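Local coordinates for uncharacterized protein DUF1234 (Pectobacterium atrosepticum SCRI1043, PDB 3BDV) that is a putative alpha/beta-fold hydrolase that binds calcium, its substrate and reaction still uncharacterized, at residues Q93-L104 against Q120-F131. Numbering follows the deposited sequence.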
# COMPACT_ATOMS: atom_id res chain seq x y z
N GLN A 93 -7.59 6.16 -9.40
CA GLN A 93 -7.86 6.36 -10.82
C GLN A 93 -9.32 6.71 -11.12
O GLN A 93 -9.60 7.39 -12.10
CB GLN A 93 -7.42 5.14 -11.66
CG GLN A 93 -5.88 5.01 -11.75
CD GLN A 93 -5.42 3.89 -12.64
OE1 GLN A 93 -6.11 2.86 -12.78
NE2 GLN A 93 -4.21 4.05 -13.22
N GLN A 94 -10.23 6.26 -10.28
CA GLN A 94 -11.64 6.55 -10.48
C GLN A 94 -12.02 7.87 -9.85
O GLN A 94 -13.17 8.29 -9.97
CB GLN A 94 -12.49 5.40 -9.93
CG GLN A 94 -12.21 4.07 -10.60
CD GLN A 94 -12.31 4.14 -12.10
OE1 GLN A 94 -11.42 3.69 -12.84
NE2 GLN A 94 -13.38 4.72 -12.56
N GLY A 95 -11.06 8.55 -9.22
CA GLY A 95 -11.24 9.97 -8.80
C GLY A 95 -11.63 10.24 -7.36
O GLY A 95 -12.05 11.36 -7.02
N GLN A 96 -11.51 9.24 -6.50
CA GLN A 96 -11.72 9.34 -5.05
C GLN A 96 -10.94 10.49 -4.40
O GLN A 96 -9.72 10.60 -4.55
CB GLN A 96 -11.23 8.05 -4.40
CG GLN A 96 -11.43 8.00 -2.91
CD GLN A 96 -12.89 8.03 -2.57
OE1 GLN A 96 -13.34 8.87 -1.80
NE2 GLN A 96 -13.65 7.13 -3.18
N GLU A 97 -11.66 11.34 -3.65
CA GLU A 97 -11.06 12.46 -2.92
C GLU A 97 -10.50 12.02 -1.59
O GLU A 97 -10.85 10.95 -1.08
CB GLU A 97 -12.12 13.55 -2.67
CG GLU A 97 -12.54 14.37 -3.90
CD GLU A 97 -12.32 15.87 -3.71
OE1 GLU A 97 -13.08 16.51 -2.95
OE2 GLU A 97 -11.37 16.41 -4.30
N GLY A 98 -9.63 12.85 -1.02
CA GLY A 98 -9.15 12.73 0.34
C GLY A 98 -7.95 11.81 0.48
O GLY A 98 -7.69 11.30 1.58
N ILE A 99 -7.27 11.56 -0.63
CA ILE A 99 -6.04 10.78 -0.65
C ILE A 99 -4.75 11.59 -0.92
O ILE A 99 -4.56 12.12 -2.00
CB ILE A 99 -6.16 9.55 -1.63
CG1 ILE A 99 -7.39 8.70 -1.24
CG2 ILE A 99 -4.86 8.74 -1.68
CD1 ILE A 99 -7.94 7.69 -2.33
N ALA A 100 -3.83 11.58 0.05
CA ALA A 100 -2.57 12.35 -0.01
C ALA A 100 -1.54 11.62 -0.85
O ALA A 100 -0.74 12.26 -1.54
CB ALA A 100 -2.01 12.57 1.41
N GLY A 101 -1.56 10.28 -0.77
CA GLY A 101 -0.54 9.45 -1.43
C GLY A 101 -0.90 7.99 -1.35
O GLY A 101 -1.81 7.60 -0.59
N VAL A 102 -0.23 7.18 -2.15
CA VAL A 102 -0.44 5.74 -2.07
C VAL A 102 0.90 5.04 -2.14
O VAL A 102 1.84 5.47 -2.81
CB VAL A 102 -1.43 5.18 -3.14
CG1 VAL A 102 -2.83 5.80 -3.01
CG2 VAL A 102 -0.88 5.35 -4.53
N MSE A 103 1.00 3.98 -1.35
CA MSE A 103 2.19 3.12 -1.27
C MSE A 103 1.75 1.75 -1.72
O MSE A 103 0.85 1.16 -1.09
CB MSE A 103 2.74 3.07 0.17
CG MSE A 103 3.80 2.10 0.35
SE MSE A 103 4.77 2.54 2.00
CE MSE A 103 5.70 0.93 2.28
N LEU A 104 2.32 1.28 -2.83
CA LEU A 104 1.94 0.04 -3.53
C LEU A 104 3.06 -0.97 -3.33
O LEU A 104 4.12 -0.89 -3.91
CB LEU A 104 1.69 0.27 -5.02
CG LEU A 104 0.70 1.38 -5.31
CD1 LEU A 104 0.45 1.69 -6.82
CD2 LEU A 104 -0.62 1.08 -4.59
N GLN A 120 -5.72 1.06 -15.20
CA GLN A 120 -5.20 1.83 -16.33
C GLN A 120 -3.69 2.05 -16.20
O GLN A 120 -3.16 2.19 -15.09
CB GLN A 120 -5.88 3.19 -16.40
CG GLN A 120 -7.40 3.13 -16.40
CD GLN A 120 -8.03 4.50 -16.27
OE1 GLN A 120 -7.54 5.48 -16.86
NE2 GLN A 120 -9.11 4.60 -15.50
N ALA A 121 -3.02 2.04 -17.35
CA ALA A 121 -1.61 2.35 -17.47
C ALA A 121 -1.51 3.85 -17.73
O ALA A 121 -1.19 4.32 -18.82
CB ALA A 121 -1.00 1.57 -18.56
N SER A 122 -1.81 4.60 -16.68
CA SER A 122 -1.81 6.05 -16.73
C SER A 122 -1.52 6.62 -15.35
O SER A 122 -1.71 5.95 -14.32
CB SER A 122 -3.13 6.57 -17.32
OG SER A 122 -4.25 6.03 -16.68
N PRO A 123 -1.03 7.86 -15.31
CA PRO A 123 -0.60 8.44 -14.06
C PRO A 123 -1.64 8.51 -13.00
O PRO A 123 -2.80 8.87 -13.26
CB PRO A 123 -0.16 9.85 -14.46
CG PRO A 123 0.17 9.75 -15.86
CD PRO A 123 -0.82 8.80 -16.42
N LEU A 124 -1.21 8.22 -11.78
CA LEU A 124 -2.07 8.36 -10.63
C LEU A 124 -2.06 9.86 -10.28
O LEU A 124 -1.04 10.55 -10.38
CB LEU A 124 -1.59 7.53 -9.46
CG LEU A 124 -1.65 6.00 -9.72
CD1 LEU A 124 -1.16 5.22 -8.53
CD2 LEU A 124 -3.07 5.61 -10.07
N SER A 125 -3.20 10.37 -9.87
CA SER A 125 -3.30 11.80 -9.64
C SER A 125 -2.59 12.21 -8.34
O SER A 125 -2.56 13.39 -8.02
CB SER A 125 -4.77 12.18 -9.58
OG SER A 125 -5.42 11.51 -8.51
N VAL A 126 -2.05 11.25 -7.59
CA VAL A 126 -1.41 11.58 -6.30
C VAL A 126 -0.05 10.97 -6.25
O VAL A 126 0.23 9.99 -6.95
CB VAL A 126 -2.20 11.00 -5.13
CG1 VAL A 126 -3.61 11.58 -5.14
CG2 VAL A 126 -2.23 9.46 -5.21
N PRO A 127 0.81 11.50 -5.37
CA PRO A 127 2.12 10.89 -5.17
C PRO A 127 2.04 9.41 -4.80
O PRO A 127 1.26 9.02 -3.91
CB PRO A 127 2.74 11.74 -4.04
CG PRO A 127 2.06 13.08 -4.20
CD PRO A 127 0.67 12.75 -4.59
N THR A 128 2.88 8.62 -5.48
CA THR A 128 2.89 7.16 -5.38
C THR A 128 4.32 6.59 -5.23
O THR A 128 5.26 7.00 -5.90
CB THR A 128 2.19 6.58 -6.63
OG1 THR A 128 0.86 7.16 -6.75
CG2 THR A 128 2.07 5.09 -6.63
N LEU A 129 4.43 5.61 -4.35
CA LEU A 129 5.63 4.84 -4.15
C LEU A 129 5.29 3.35 -4.38
O LEU A 129 4.35 2.85 -3.78
CB LEU A 129 6.08 5.06 -2.73
CG LEU A 129 7.46 4.77 -2.24
CD1 LEU A 129 8.45 5.67 -2.97
CD2 LEU A 129 7.38 5.04 -0.70
N THR A 130 6.11 2.65 -5.18
CA THR A 130 5.89 1.24 -5.51
C THR A 130 7.11 0.42 -5.12
O THR A 130 8.22 0.80 -5.47
CB THR A 130 5.58 1.04 -7.00
OG1 THR A 130 4.37 1.74 -7.32
CG2 THR A 130 5.40 -0.48 -7.37
N PHE A 131 6.90 -0.68 -4.41
CA PHE A 131 8.00 -1.56 -4.01
C PHE A 131 7.83 -2.86 -4.79
O PHE A 131 6.72 -3.43 -4.81
CB PHE A 131 7.91 -1.89 -2.52
CG PHE A 131 8.13 -0.70 -1.64
CD1 PHE A 131 7.14 0.23 -1.44
CD2 PHE A 131 9.33 -0.52 -0.99
CE1 PHE A 131 7.37 1.35 -0.65
CE2 PHE A 131 9.54 0.59 -0.19
CZ PHE A 131 8.58 1.52 -0.03
O HOH W 1 -8.68 2.35 -12.98
O HOH W 2 -8.22 10.33 -7.07
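The Phe131 ring takes the selenomethionine Met103 obliquely in a Met-aromatic contact: methyl CE of Met103 lies 3.4 Å from CE1 of Phe131. Leu104 O, which accepts the Phe131 backbone N, lies close to the ring plane at the edge, and Trp173 meets the ring edge-to-face. Met103 and Phe131 belong to neighbouring parallel strands, 99-105 and 128-132, of the central sheet of the alpha/beta-hydrolase fold. A second flat group, the Gln93 amide at the end of helix 83-93, grips the backbone of Gln120 with both ends. Its OE1 accepts Gln120 N at 3.0 Å, while NE2 gives a nearly straight bond to Gln120 O (2.8 Å, 171°) that lies in the Gln93 amide plane but reaches the acceptor from above its carbonyl plane. This pair fixes the amide's rotation; a weaker bond runs from NE2 to Ser122 O, and Trp151 NE1 also donates to Gln120 O. The Gln93 chain, extended beyond CG (chi2 -176°), carries the amide past Leu124, whose CD2 touches CG of Gln93 at 3.3 Å. Between strands, Val102 N bonds to Pro127 O, Leu129 N to Val102 O, Leu104 N to Leu129 O and Phe131 N to Leu104 O. On the face bearing Val102, Leu104, Thr128 and Thr130, Val102 and Leu104 touch helix 83-93; Thr128 OG1 donates to Val126 O at 2.9 Å, from above the carbonyl plane.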